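Long-range contacts in conserved hypothetical protein (Sulfolobus solfataricus, PDB 2FNA), which binds ADP and magnesium as an archaeal AAA+ ATPase, probably hydrolysing ATP, and carries a C-terminal winged helix-turn-helix domain that may contact DNA: residues K24-A30 against F201-E205; T33-G37 against L183-L187; A214-L218 against L246-G250; R291-M296 against N327-L332. All coordinates share one frame; numbering follows the deposited sequence.

Contact 1 of 4, residues K24-A30 against F201-E205. With EDO (1,2-ethanediol), chain F.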
loop_
_atom_site.group_PDB
_atom_site.type_symbol
_atom_site.label_atom_id
_atom_site.label_comp_id
_atom_site.label_asym_id
_atom_site.label_seq_id
_atom_site.Cartn_x
_atom_site.Cartn_y
_atom_site.Cartn_z
ATOM N N LYS A 24 -10.968 12.723 6.331
ATOM C CA LYS A 24 -10.963 12.936 4.881
ATOM C C LYS A 24 -11.290 11.663 4.084
ATOM O O LYS A 24 -12.096 11.687 3.149
ATOM C CB LYS A 24 -9.604 13.484 4.425
ATOM C CG LYS A 24 -9.525 13.739 2.900
ATOM C CD LYS A 24 -8.394 14.679 2.521
ATOM C CE LYS A 24 -8.463 15.025 1.036
ATOM N NZ LYS A 24 -7.249 15.765 0.593
ATOM N N LEU A 25 -10.624 10.568 4.432
ATOM C CA LEU A 25 -10.939 9.249 3.871
ATOM C C LEU A 25 -12.413 8.889 3.986
ATOM O O LEU A 25 -13.059 8.529 3.008
ATOM C CB LEU A 25 -10.112 8.182 4.562
ATOM C CG LEU A 25 -10.309 6.720 4.122
ATOM C CD1 LEU A 25 -9.097 5.900 4.499
ATOM C CD2 LEU A 25 -11.564 6.088 4.691
ATOM N N LYS A 26 -12.945 8.982 5.197
ATOM C CA LYS A 26 -14.349 8.728 5.473
ATOM C C LYS A 26 -15.328 9.625 4.714
ATOM O O LYS A 26 -16.482 9.242 4.533
ATOM C CB LYS A 26 -14.602 8.861 6.995
ATOM C CG LYS A 26 -14.036 7.696 7.794
ATOM C CD LYS A 26 -14.243 7.892 9.307
ATOM C CE LYS A 26 -15.685 7.776 9.711
ATOM N NZ LYS A 26 -15.940 8.426 11.043
ATOM N N GLY A 27 -14.879 10.818 4.300
ATOM C CA GLY A 27 -15.701 11.747 3.535
ATOM C C GLY A 27 -16.060 11.238 2.151
ATOM O O GLY A 27 -17.053 11.677 1.573
ATOM N N LEU A 28 -15.260 10.309 1.622
ATOM C CA LEU A 28 -15.528 9.707 0.306
ATOM C C LEU A 28 -15.897 10.839 -0.672
ATOM O O LEU A 28 -16.928 10.813 -1.321
ATOM C CB LEU A 28 -16.651 8.665 0.421
ATOM C CG LEU A 28 -16.393 7.442 1.333
ATOM C CD1 LEU A 28 -17.651 6.590 1.481
ATOM C CD2 LEU A 28 -15.266 6.564 0.844
ATOM N N ARG A 29 -15.011 11.834 -0.712
ATOM C CA ARG A 29 -15.245 13.139 -1.286
ATOM C C ARG A 29 -15.230 13.186 -2.813
ATOM O O ARG A 29 -15.660 14.169 -3.398
ATOM C CB ARG A 29 -14.216 14.118 -0.707
ATOM C CG ARG A 29 -14.446 14.406 0.766
ATOM C CD ARG A 29 -13.379 15.289 1.374
ATOM N NE ARG A 29 -13.520 15.334 2.834
ATOM C CZ ARG A 29 -12.759 16.054 3.660
ATOM N NH1 ARG A 29 -11.766 16.802 3.187
ATOM N NH2 ARG A 29 -12.992 16.022 4.972
ATOM N N ALA A 30 -14.693 12.147 -3.444
ATOM C CA ALA A 30 -14.856 11.911 -4.876
ATOM C C ALA A 30 -15.167 10.412 -5.049
ATOM O O ALA A 30 -15.019 9.629 -4.114
ATOM C CB ALA A 30 -13.594 12.286 -5.618
ATOM N N PHE A 201 -9.150 12.922 -7.818
ATOM C CA PHE A 201 -9.204 11.944 -6.750
ATOM C C PHE A 201 -9.059 12.651 -5.420
ATOM O O PHE A 201 -8.202 13.524 -5.282
ATOM C CB PHE A 201 -8.064 10.938 -6.899
ATOM C CG PHE A 201 -7.981 10.296 -8.266
ATOM C CD1 PHE A 201 -9.121 10.052 -9.016
ATOM C CD2 PHE A 201 -6.751 9.909 -8.787
ATOM C CE1 PHE A 201 -9.042 9.464 -10.267
ATOM C CE2 PHE A 201 -6.667 9.294 -10.036
ATOM C CZ PHE A 201 -7.820 9.081 -10.771
ATOM N N SER A 202 -9.896 12.290 -4.448
ATOM C CA SER A 202 -9.713 12.718 -3.067
ATOM C C SER A 202 -8.528 11.921 -2.528
ATOM O O SER A 202 -8.555 10.665 -2.505
ATOM C CB SER A 202 -10.949 12.437 -2.225
ATOM O OG SER A 202 -10.775 12.881 -0.886
ATOM N N THR A 203 -7.490 12.643 -2.109
ATOM C CA THR A 203 -6.187 12.017 -1.791
ATOM C C THR A 203 -5.803 12.289 -0.334
ATOM O O THR A 203 -5.885 13.440 0.146
ATOM C CB THR A 203 -5.101 12.540 -2.754
ATOM O OG1 THR A 203 -5.547 12.335 -4.100
ATOM C CG2 THR A 203 -3.751 11.780 -2.550
ATOM N N VAL A 204 -5.468 11.214 0.366
ATOM C CA VAL A 204 -4.955 11.225 1.736
ATOM C C VAL A 204 -3.558 10.580 1.718
ATOM O O VAL A 204 -3.376 9.514 1.128
ATOM C CB VAL A 204 -5.876 10.376 2.613
ATOM C CG1 VAL A 204 -5.417 10.376 4.030
ATOM C CG2 VAL A 204 -7.324 10.882 2.519
ATOM N N GLU A 205 -2.557 11.241 2.283
ATOM C CA GLU A 205 -1.204 10.687 2.337
ATOM C C GLU A 205 -0.762 10.499 3.802
ATOM O O GLU A 205 -0.872 11.410 4.599
ATOM C CB GLU A 205 -0.208 11.590 1.634
ATOM C CG GLU A 205 1.199 10.986 1.613
ATOM C CD GLU A 205 2.253 11.848 0.919
ATOM O OE1 GLU A 205 1.950 13.004 0.544
ATOM O OE2 GLU A 205 3.394 11.337 0.753
HETATM C C1 EDO F . -4.421 14.800 -8.902
HETATM O O1 EDO F . -3.398 14.320 -7.988
HETATM C C2 EDO F . -5.665 13.918 -8.994
HETATM O O2 EDO F . -6.789 14.644 -8.473
HETATM O O HOH W 1 -12.322 11.114 0.494
#
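Val-204 turns its CG2 methyl into the last turn of helix 19-27, and here the packing is close: the methyl lies 3.6 Å from Lys-24 CG and 3.8 Å from the amide nitrogen Leu-25 N. Behind it, Ile-46 of helix 43-54 touches both Val-204 and Leu-25, so this side faces the apolar layer between helix and sheet. The other side is wetter. Lys-24, its CG anti to the backbone nitrogen (chi1 -180°) and the rest of the chain extended, runs past Val-204 and brings NZ to the carbonyl of Thr-203, with NZ to O at 2.7 Å and a C=O...N angle of 152°. Strand 202-206 is outermost in the parallel sheet; Ser-202 and Val-204 bond to strand 32-37, whereas the Thr-203 carbonyl is taken by the lysine. One water joins the segments, 2.7 Å from Lys-24 O, 3.0 Å from Arg-29 N and 2.7 Å from Ser-202 OG. Arg-29 touches Ser-202 through CB and then leads away, laying one guanidinium face over Lys-24 CA. A methionine in place of Lys-24 would probably leave the Thr-203 carbonyl without its charged donor. Ammonium and water thus supply polar partners to the outermost strand of the sheet and to a helix end, joining the two without direct backbone pairing.

Contact 2 of 4, residues T33-G37 against L183-L187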
loop_
_atom_site.group_PDB
_atom_site.type_symbol
_atom_site.label_atom_id
_atom_site.label_comp_id
_atom_site.label_asym_id
_atom_site.label_seq_id
_atom_site.Cartn_x
_atom_site.Cartn_y
_atom_site.Cartn_z
ATOM N N THR A 33 -11.096 7.694 -3.958
ATOM C CA THR A 33 -10.239 8.170 -2.888
ATOM C C THR A 33 -8.917 7.382 -2.987
ATOM O O THR A 33 -8.928 6.129 -3.061
ATOM C CB THR A 33 -10.927 8.022 -1.518
ATOM O OG1 THR A 33 -12.054 8.911 -1.442
ATOM C CG2 THR A 33 -9.963 8.280 -0.357
ATOM N N LEU A 34 -7.806 8.127 -3.073
ATOM C CA LEU A 34 -6.462 7.554 -3.042
ATOM C C LEU A 34 -5.895 7.664 -1.629
ATOM O O LEU A 34 -5.976 8.705 -0.975
ATOM C CB LEU A 34 -5.506 8.229 -4.029
ATOM C CG LEU A 34 -5.821 8.119 -5.514
ATOM C CD1 LEU A 34 -4.609 8.618 -6.257
ATOM C CD2 LEU A 34 -6.185 6.684 -5.971
ATOM N N VAL A 35 -5.351 6.554 -1.154
ATOM C CA VAL A 35 -4.639 6.536 0.116
ATOM C C VAL A 35 -3.182 6.264 -0.216
ATOM O O VAL A 35 -2.831 5.187 -0.704
ATOM C CB VAL A 35 -5.221 5.492 1.115
ATOM C CG1 VAL A 35 -4.446 5.536 2.441
ATOM C CG2 VAL A 35 -6.740 5.800 1.408
ATOM N N LEU A 36 -2.345 7.250 0.060
ATOM C CA LEU A 36 -0.924 7.173 -0.235
ATOM C C LEU A 36 -0.057 7.106 1.028
ATOM O O LEU A 36 -0.498 7.401 2.135
ATOM C CB LEU A 36 -0.504 8.390 -1.089
ATOM C CG LEU A 36 -1.380 8.695 -2.314
ATOM C CD1 LEU A 36 -0.975 9.995 -2.979
ATOM C CD2 LEU A 36 -1.308 7.571 -3.320
ATOM N N GLY A 37 1.204 6.725 0.828
ATOM C CA GLY A 37 2.147 6.583 1.922
ATOM C C GLY A 37 3.067 5.409 1.680
ATOM O O GLY A 37 2.678 4.443 1.045
ATOM N N LEU A 183 1.233 3.576 -8.766
ATOM C CA LEU A 183 -0.235 3.778 -8.638
ATOM C C LEU A 183 -0.784 4.802 -9.633
ATOM O O LEU A 183 -1.772 4.547 -10.333
ATOM C CB LEU A 183 -0.607 4.199 -7.232
ATOM C CG LEU A 183 -2.134 4.424 -6.977
ATOM C CD1 LEU A 183 -2.947 3.182 -7.366
ATOM C CD2 LEU A 183 -2.452 4.809 -5.547
ATOM N N TYR A 184 -0.125 5.959 -9.724
ATOM C CA TYR A 184 -0.501 6.947 -10.742
ATOM C C TYR A 184 -0.372 6.418 -12.186
ATOM O O TYR A 184 -1.241 6.673 -13.025
ATOM C CB TYR A 184 0.257 8.268 -10.519
ATOM C CG TYR A 184 -0.335 9.107 -9.389
ATOM C CD1 TYR A 184 -0.006 8.877 -8.056
ATOM C CD2 TYR A 184 -1.226 10.140 -9.663
ATOM C CE1 TYR A 184 -0.564 9.654 -7.023
ATOM C CE2 TYR A 184 -1.776 10.904 -8.650
ATOM C CZ TYR A 184 -1.445 10.654 -7.334
ATOM O OH TYR A 184 -1.976 11.469 -6.354
ATOM N N ASP A 185 0.720 5.706 -12.478
ATOM C CA ASP A 185 0.931 5.070 -13.764
ATOM C C ASP A 185 -0.186 4.070 -14.052
ATOM O O ASP A 185 -0.703 4.010 -15.168
ATOM C CB ASP A 185 2.253 4.311 -13.787
ATOM C CG ASP A 185 3.427 5.229 -13.827
ATOM O OD1 ASP A 185 3.196 6.444 -13.839
ATOM O OD2 ASP A 185 4.574 4.741 -13.829
ATOM N N TYR A 186 -0.554 3.290 -13.048
ATOM C CA TYR A 186 -1.660 2.318 -13.213
ATOM C C TYR A 186 -2.985 2.968 -13.698
ATOM O O TYR A 186 -3.680 2.432 -14.560
ATOM C CB TYR A 186 -1.902 1.533 -11.929
ATOM C CG TYR A 186 -3.163 0.710 -12.063
ATOM C CD1 TYR A 186 -3.213 -0.369 -12.939
ATOM C CD2 TYR A 186 -4.317 1.088 -11.435
ATOM C CE1 TYR A 186 -4.385 -1.096 -13.127
ATOM C CE2 TYR A 186 -5.473 0.377 -11.606
ATOM C CZ TYR A 186 -5.505 -0.707 -12.476
ATOM O OH TYR A 186 -6.696 -1.420 -12.615
ATOM N N LEU A 187 -3.298 4.116 -13.125
ATOM C CA LEU A 187 -4.526 4.864 -13.371
ATOM C C LEU A 187 -4.385 5.774 -14.617
ATOM O O LEU A 187 -5.367 6.408 -15.032
ATOM C CB LEU A 187 -4.884 5.683 -12.110
ATOM C CG LEU A 187 -5.216 4.932 -10.806
ATOM C CD1 LEU A 187 -5.241 5.848 -9.589
ATOM C CD2 LEU A 187 -6.536 4.184 -10.895
#
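Leu-34 and Leu-36 project from strand 32-37 of the P-loop NTPase parallel sheet onto helix 180-186, while Val-35 between them points to the other side, where helix 43-54 lies; this is the layered alpha/beta/alpha build of the fold. Aliphatic contacts come first. Leu-34 CD2 meets Leu-187 CD1 tip to tip at 3.8 Å, and its flank slides past Leu-183. The CD2 methyl of Leu-183 touches both strand leucines, 4.2 Å from Leu-34 CD2 and nearer to Leu-36. Its chi1 of -179° swings CG away from its own nitrogen and out to the sheet. Aromatic contacts involve Tyr-184, whose ring end reaches the CD1 methyls of both leucines, with Leu-36 CD1 at the ring edge. Replacing Leu-34 by an alanine would probably open a gap beneath Leu-187 and Tyr-184, since both of its methyls are used. No hydrogen bond joins the segments, and the leucines are buried. The strand runs on into Gly-37, which probably begins the Walker A loop and whose carbonyl is bonded by Lys-43. Farther along the strand from Leu-187, Leu-36 CD2 touches Leu-183 CD2 at 3.7 Å.

Contact 3 of 4, residues A214-L218 against L246-G250. With ADP (adenosine-5'-diphosphate), chain D.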
loop_
_atom_site.group_PDB
_atom_site.type_symbol
_atom_site.label_atom_id
_atom_site.label_comp_id
_atom_site.label_asym_id
_atom_site.label_seq_id
_atom_site.Cartn_x
_atom_site.Cartn_y
_atom_site.Cartn_z
ATOM N N ALA A 214 6.669 10.665 16.652
ATOM C CA ALA A 214 7.184 9.362 16.974
ATOM C C ALA A 214 7.288 9.198 18.480
ATOM O O ALA A 214 6.853 8.187 19.045
ATOM C CB ALA A 214 8.537 9.162 16.307
ATOM N N ILE A 215 7.848 10.211 19.123
ATOM C CA ILE A 215 8.010 10.265 20.573
ATOM C C ILE A 215 6.642 10.231 21.256
ATOM O O ILE A 215 6.442 9.490 22.210
ATOM C CB ILE A 215 8.837 11.535 20.982
ATOM C CG1 ILE A 215 10.301 11.307 20.580
ATOM C CG2 ILE A 215 8.707 11.841 22.483
ATOM C CD1 ILE A 215 11.148 12.508 20.658
ATOM N N GLU A 216 5.704 11.043 20.773
ATOM C CA GLU A 216 4.365 11.047 21.333
ATOM C C GLU A 216 3.641 9.705 21.142
ATOM O O GLU A 216 2.860 9.314 21.988
ATOM C CB GLU A 216 3.556 12.211 20.759
ATOM C CG GLU A 216 2.178 12.406 21.395
ATOM C CD GLU A 216 2.200 12.460 22.940
ATOM O OE1 GLU A 216 3.148 13.034 23.541
ATOM O OE2 GLU A 216 1.245 11.919 23.541
ATOM N N PHE A 217 3.906 9.003 20.040
ATOM C CA PHE A 217 3.307 7.680 19.761
ATOM C C PHE A 217 3.756 6.651 20.798
ATOM O O PHE A 217 2.955 5.903 21.372
ATOM C CB PHE A 217 3.721 7.235 18.341
ATOM C CG PHE A 217 3.377 5.817 18.006
ATOM C CD1 PHE A 217 2.056 5.445 17.846
ATOM C CD2 PHE A 217 4.368 4.855 17.835
ATOM C CE1 PHE A 217 1.706 4.159 17.535
ATOM C CE2 PHE A 217 4.034 3.564 17.516
ATOM C CZ PHE A 217 2.685 3.193 17.369
ATOM N N LEU A 218 5.057 6.617 21.033
ATOM C CA LEU A 218 5.644 5.683 21.995
ATOM C C LEU A 218 5.183 6.005 23.403
ATOM O O LEU A 218 4.785 5.106 24.139
ATOM C CB LEU A 218 7.151 5.800 21.961
ATOM C CG LEU A 218 7.771 5.254 20.690
ATOM C CD1 LEU A 218 9.217 5.476 20.792
ATOM C CD2 LEU A 218 7.461 3.762 20.536
ATOM N N LEU A 246 8.137 1.435 14.589
ATOM C CA LEU A 246 7.982 1.940 15.956
ATOM C C LEU A 246 6.998 1.082 16.752
ATOM O O LEU A 246 7.179 0.852 17.956
ATOM C CB LEU A 246 7.487 3.394 15.912
ATOM C CG LEU A 246 8.582 4.384 15.471
ATOM C CD1 LEU A 246 8.004 5.725 15.281
ATOM C CD2 LEU A 246 9.714 4.458 16.483
ATOM N N THR A 247 5.948 0.633 16.064
ATOM C CA THR A 247 4.954 -0.288 16.624
ATOM C C THR A 247 5.566 -1.623 17.062
ATOM O O THR A 247 5.277 -2.089 18.150
ATOM C CB THR A 247 3.840 -0.571 15.584
ATOM O OG1 THR A 247 3.226 0.651 15.188
ATOM C CG2 THR A 247 2.720 -1.510 16.120
ATOM N N TYR A 248 6.341 -2.252 16.177
ATOM C CA TYR A 248 7.036 -3.491 16.477
ATOM C C TYR A 248 7.976 -3.303 17.677
ATOM O O TYR A 248 7.903 -4.049 18.597
ATOM C CB TYR A 248 7.851 -3.931 15.260
ATOM C CG TYR A 248 8.396 -5.339 15.351
ATOM C CD1 TYR A 248 7.614 -6.421 14.963
ATOM C CD2 TYR A 248 9.691 -5.590 15.799
ATOM C CE1 TYR A 248 8.108 -7.733 15.035
ATOM C CE2 TYR A 248 10.178 -6.894 15.874
ATOM C CZ TYR A 248 9.385 -7.960 15.489
ATOM O OH TYR A 248 9.854 -9.302 15.568
ATOM N N PHE A 249 8.813 -2.259 17.660
ATOM C CA PHE A 249 9.658 -1.913 18.797
ATOM C C PHE A 249 8.860 -1.829 20.079
ATOM O O PHE A 249 9.252 -2.362 21.088
ATOM C CB PHE A 249 10.367 -0.562 18.614
ATOM C CG PHE A 249 10.989 -0.064 19.892
ATOM C CD1 PHE A 249 12.221 -0.564 20.316
ATOM C CD2 PHE A 249 10.330 0.845 20.700
ATOM C CE1 PHE A 249 12.773 -0.168 21.497
ATOM C CE2 PHE A 249 10.897 1.249 21.891
ATOM C CZ PHE A 249 12.120 0.726 22.293
ATOM N N GLY A 250 7.737 -1.109 20.046
ATOM C CA GLY A 250 6.931 -0.936 21.236
ATOM C C GLY A 250 6.437 -2.274 21.725
ATOM O O GLY A 250 6.458 -2.548 22.907
HETATM P PB ADP D . 0.505 0.150 5.421
HETATM O O1B ADP D . 0.652 1.609 5.131
HETATM O O2B ADP D . 1.766 -0.629 5.057
HETATM O O3B ADP D . -0.766 -0.499 4.987
HETATM P PA ADP D . -0.370 -0.750 8.094
HETATM O O1A ADP D . -1.765 -0.254 8.299
HETATM O O2A ADP D . -0.338 -2.161 7.677
HETATM O O3A ADP D . 0.551 0.131 7.084
HETATM O "O5'" ADP D . 0.423 -0.413 9.429
HETATM C "C5'" ADP D . 1.747 -0.909 9.688
HETATM C "C4'" ADP D . 1.894 -1.244 11.170
HETATM O "O4'" ADP D . 1.999 -0.076 11.962
HETATM C "C3'" ADP D . 0.744 -2.002 11.757
HETATM O "O3'" ADP D . 1.266 -2.782 12.854
HETATM C "C2'" ADP D . -0.153 -0.930 12.335
HETATM O "O2'" ADP D . -0.945 -1.399 13.416
HETATM C "C1'" ADP D . 0.879 0.050 12.819
HETATM N N9 ADP D . 0.492 1.455 12.763
HETATM C C8 ADP D . 0.721 2.296 11.731
HETATM N N7 ADP D . 0.306 3.525 12.035
HETATM C C5 ADP D . -0.223 3.476 13.281
HETATM C C6 ADP D . -0.844 4.425 14.230
HETATM N N6 ADP D . -1.021 5.717 13.884
HETATM N N1 ADP D . -1.227 3.968 15.456
HETATM C C2 ADP D . -1.049 2.686 15.829
HETATM N N3 ADP D . -0.486 1.771 15.023
HETATM C C4 ADP D . -0.063 2.113 13.774
#
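The Phe-217 ring is met along its rim by helix 243-256 and by the nucleotide: the carbonyl carbon of Leu-246 lies at its edge in plane, and C2 of the ADP adenine is also near the ring plane, 3.6 Å from Phe-217 CE1. Both helices belong to the all-helical region that follows the sheet, consistent with the small helical lid of AAA+ proteins, and their short segments run at 34° to one another, with axes 10.8 Å apart. A second aromatic neighbour of Phe-217, Phe-209, inclines its ring at about 40° to this one. The Phe-249 ring of helix 243-256 likewise receives its partner at an edge, where Leu-218 CD2 comes within 4.1 Å of Phe-249 CD2. Leu-246 fills the space between the helices. Its CB rests against Phe-217 CE2, and its CD1 methyl abuts Ala-214 CB at 3.6 Å. The backbones come nearest at Gly-250, whose CA lies 6.8 Å from Leu-218 CA. Phe-217 CG stands anti to its own nitrogen (chi1 170°), which carries the ring across to Leu-246 and Thr-247 on the nucleotide side. The lid thus supplies a hydrophobic edge and a threonine to the ADP pocket. Thr-247 OG1 donates its hydrogen to Pro-243 O one turn back, yet it still lies 3.4 Å from ADP C1' and 3.4 Å from Phe-217 CZ.

Contact 4 of 4, residues R291-M296 against N327-L332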
loop_
_atom_site.group_PDB
_atom_site.type_symbol
_atom_site.label_atom_id
_atom_site.label_comp_id
_atom_site.label_asym_id
_atom_site.label_seq_id
_atom_site.Cartn_x
_atom_site.Cartn_y
_atom_site.Cartn_z
ATOM N N ARG A 291 23.088 -4.967 -10.520
ATOM C CA ARG A 291 23.158 -3.529 -10.680
ATOM C C ARG A 291 22.271 -2.811 -9.672
ATOM O O ARG A 291 22.694 -1.849 -9.047
ATOM C CB ARG A 291 22.741 -3.147 -12.093
ATOM C CG ARG A 291 23.578 -3.842 -13.167
ATOM C CD ARG A 291 23.395 -3.233 -14.531
ATOM N NE ARG A 291 24.473 -3.651 -15.429
ATOM C CZ ARG A 291 24.705 -3.117 -16.625
ATOM N NH1 ARG A 291 23.938 -2.145 -17.096
ATOM N NH2 ARG A 291 25.710 -3.566 -17.357
ATOM N N TYR A 292 21.031 -3.269 -9.528
ATOM C CA TYR A 292 20.131 -2.709 -8.511
ATOM C C TYR A 292 20.714 -2.821 -7.083
ATOM O O TYR A 292 20.697 -1.848 -6.334
ATOM C CB TYR A 292 18.738 -3.352 -8.601
ATOM C CG TYR A 292 17.873 -2.792 -9.716
ATOM C CD1 TYR A 292 17.456 -1.460 -9.694
ATOM C CD2 TYR A 292 17.446 -3.589 -10.782
ATOM C CE1 TYR A 292 16.662 -0.927 -10.694
ATOM C CE2 TYR A 292 16.630 -3.053 -11.809
ATOM C CZ TYR A 292 16.248 -1.723 -11.757
ATOM O OH TYR A 292 15.444 -1.166 -12.737
ATOM N N LEU A 293 21.229 -3.994 -6.710
ATOM C CA LEU A 293 21.888 -4.168 -5.407
ATOM C C LEU A 293 23.008 -3.140 -5.234
ATOM O O LEU A 293 23.176 -2.557 -4.157
ATOM C CB LEU A 293 22.460 -5.589 -5.241
ATOM C CG LEU A 293 21.442 -6.661 -4.841
ATOM C CD1 LEU A 293 21.922 -8.051 -5.223
ATOM C CD2 LEU A 293 21.116 -6.575 -3.334
ATOM N N ASN A 294 23.770 -2.928 -6.300
ATOM C CA ASN A 294 24.880 -1.992 -6.273
ATOM C C ASN A 294 24.391 -0.560 -6.049
ATOM O O ASN A 294 24.952 0.174 -5.236
ATOM C CB ASN A 294 25.657 -2.078 -7.578
ATOM C CG ASN A 294 26.968 -1.346 -7.516
ATOM O OD1 ASN A 294 27.006 -0.111 -7.487
ATOM N ND2 ASN A 294 28.061 -2.103 -7.506
ATOM N N ILE A 295 23.359 -0.166 -6.784
ATOM C CA ILE A 295 22.768 1.174 -6.657
ATOM C C ILE A 295 22.304 1.453 -5.230
ATOM O O ILE A 295 22.511 2.556 -4.719
ATOM C CB ILE A 295 21.572 1.361 -7.614
ATOM C CG1 ILE A 295 22.067 1.534 -9.068
ATOM C CG2 ILE A 295 20.699 2.549 -7.167
ATOM C CD1 ILE A 295 20.978 1.494 -10.122
HETATM N N MSE A 296 21.666 0.465 -4.594
HETATM C CA MSE A 296 21.076 0.683 -3.259
HETATM C C MSE A 296 22.133 0.784 -2.173
HETATM O O MSE A 296 22.027 1.603 -1.248
HETATM C CB MSE A 296 20.080 -0.422 -2.921
HETATM C CG MSE A 296 18.810 -0.370 -3.731
HETATM SE SE MSE A 296 17.850 1.337 -3.601
HETATM C CE MSE A 296 17.529 1.372 -1.747
ATOM N N ASN A 327 16.964 4.636 -16.286
ATOM C CA ASN A 327 15.906 3.633 -16.142
ATOM C C ASN A 327 15.946 2.937 -14.777
ATOM O O ASN A 327 14.899 2.703 -14.181
ATOM C CB ASN A 327 15.987 2.612 -17.290
ATOM C CG ASN A 327 15.093 1.388 -17.076
ATOM O OD1 ASN A 327 13.872 1.502 -16.910
ATOM N ND2 ASN A 327 15.702 0.199 -17.126
ATOM N N TYR A 328 17.142 2.605 -14.289
ATOM C CA TYR A 328 17.278 1.971 -12.968
ATOM C C TYR A 328 16.798 2.905 -11.838
ATOM O O TYR A 328 16.048 2.501 -10.947
ATOM C CB TYR A 328 18.731 1.553 -12.713
ATOM C CG TYR A 328 19.343 0.633 -13.752
ATOM C CD1 TYR A 328 18.613 -0.420 -14.302
ATOM C CD2 TYR A 328 20.678 0.781 -14.144
ATOM C CE1 TYR A 328 19.177 -1.277 -15.239
ATOM C CE2 TYR A 328 21.256 -0.078 -15.086
ATOM C CZ TYR A 328 20.496 -1.106 -15.626
ATOM O OH TYR A 328 21.038 -1.967 -16.559
ATOM N N LEU A 329 17.227 4.160 -11.869
ATOM C CA LEU A 329 16.789 5.121 -10.860
ATOM C C LEU A 329 15.311 5.446 -10.977
ATOM O O LEU A 329 14.647 5.611 -9.971
ATOM C CB LEU A 329 17.627 6.406 -10.910
ATOM C CG LEU A 329 19.106 6.197 -10.592
ATOM C CD1 LEU A 329 19.905 7.473 -10.867
ATOM C CD2 LEU A 329 19.287 5.723 -9.156
ATOM N N THR A 330 14.791 5.537 -12.191
ATOM C CA THR A 330 13.350 5.771 -12.404
ATOM C C THR A 330 12.487 4.651 -11.837
ATOM O O THR A 330 11.440 4.912 -11.253
ATOM C CB THR A 330 13.025 5.924 -13.913
ATOM O OG1 THR A 330 13.646 7.115 -14.395
ATOM C CG2 THR A 330 11.500 6.002 -14.159
ATOM N N GLN A 331 12.909 3.404 -12.044
ATOM C CA GLN A 331 12.181 2.277 -11.512
ATOM C C GLN A 331 12.178 2.316 -9.965
ATOM O O GLN A 331 11.133 2.136 -9.328
ATOM C CB GLN A 331 12.764 0.966 -12.052
ATOM C CG GLN A 331 12.446 0.712 -13.520
ATOM C CD GLN A 331 10.942 0.693 -13.777
ATOM O OE1 GLN A 331 10.243 -0.215 -13.342
ATOM N NE2 GLN A 331 10.443 1.710 -14.467
ATOM N N LEU A 332 13.346 2.563 -9.384
ATOM C CA LEU A 332 13.517 2.626 -7.920
ATOM C C LEU A 332 12.647 3.727 -7.328
ATOM O O LEU A 332 11.975 3.537 -6.282
ATOM C CB LEU A 332 15.012 2.842 -7.571
ATOM C CG LEU A 332 15.906 1.600 -7.741
ATOM C CD1 LEU A 332 17.382 1.920 -7.604
ATOM C CD2 LEU A 332 15.517 0.526 -6.733
#
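Tyr-292 and Tyr-328 each hold CG anti to the carbonyl carbon, and for Tyr-292 this torsion (chi1 -79°) swings the ring out from its helix to the opposing one. There the two rings form an edge-to-face pair, the edge of Tyr-328 toward the face of Tyr-292, with centroids 5.3 Å apart and planes at 73°. The closest ring carbons are Tyr-292 CZ and Tyr-328 CD1 at 3.7 Å. Tyr-292 also brings its CE1 edge to the backbone, 3.5 Å from Tyr-328 O, and lays its hydroxyl against Gln-331 CB, while the amide end of Gln-331 leads off to Arg-285. Deeper in, Ile-295 uses two branches: CD1 presses on Tyr-328 CB at 3.4 Å, and CG2 meets Leu-332 CD1 at 3.4 Å, tighter than usual for two methyls. The selenium of selenomethionine Met-296 flanks Leu-332 CD2. Helices 289-299 and 322-334 are the first and third of the winged helix-turn-helix domain, the third probably being the recognition helix by analogy with its relatives, and the hairpin strand 338-340 closes over Leu-329 and Leu-332 through Ile-338. At the outer end Arg-291, extended from CG to NE, donates from NH1 to Tyr-328 OH at 3.0 Å, a bent bond of 137° with the oxygen tilted from the guanidinium plane. A salt bridge from its NE to Glu-316 of helix 305-316 steadies the arginine. The contact therefore grades from an aliphatic and aromatic core to a charged margin, where one arginine ties the third helix to the first and the first to the second.

In the fold
Contacts 1 and 2 share the parallel sheet: their strands 202-206 and 32-37 are neighbours in it, joined by probable backbone hydrogen bonds, with contact centres 12 Å apart. Along the chain contact 2 is nested inside the loop closed by contact 1; contacts 3 and 4 follow in series. Helix 211-225 of contact 3 comes directly after strand 202-206, but the centre of contact 3 stands 26 Å from that of contact 1. Contact 4 lies in the winged-helix domain, about 7 Å from contact 2 at the nearest atoms and 31 Å from contact 3 between centres. Core and winged helix are distinct units joined by the Asp-185 to Lys-334 salt bridge, and core and lid meet at ADP.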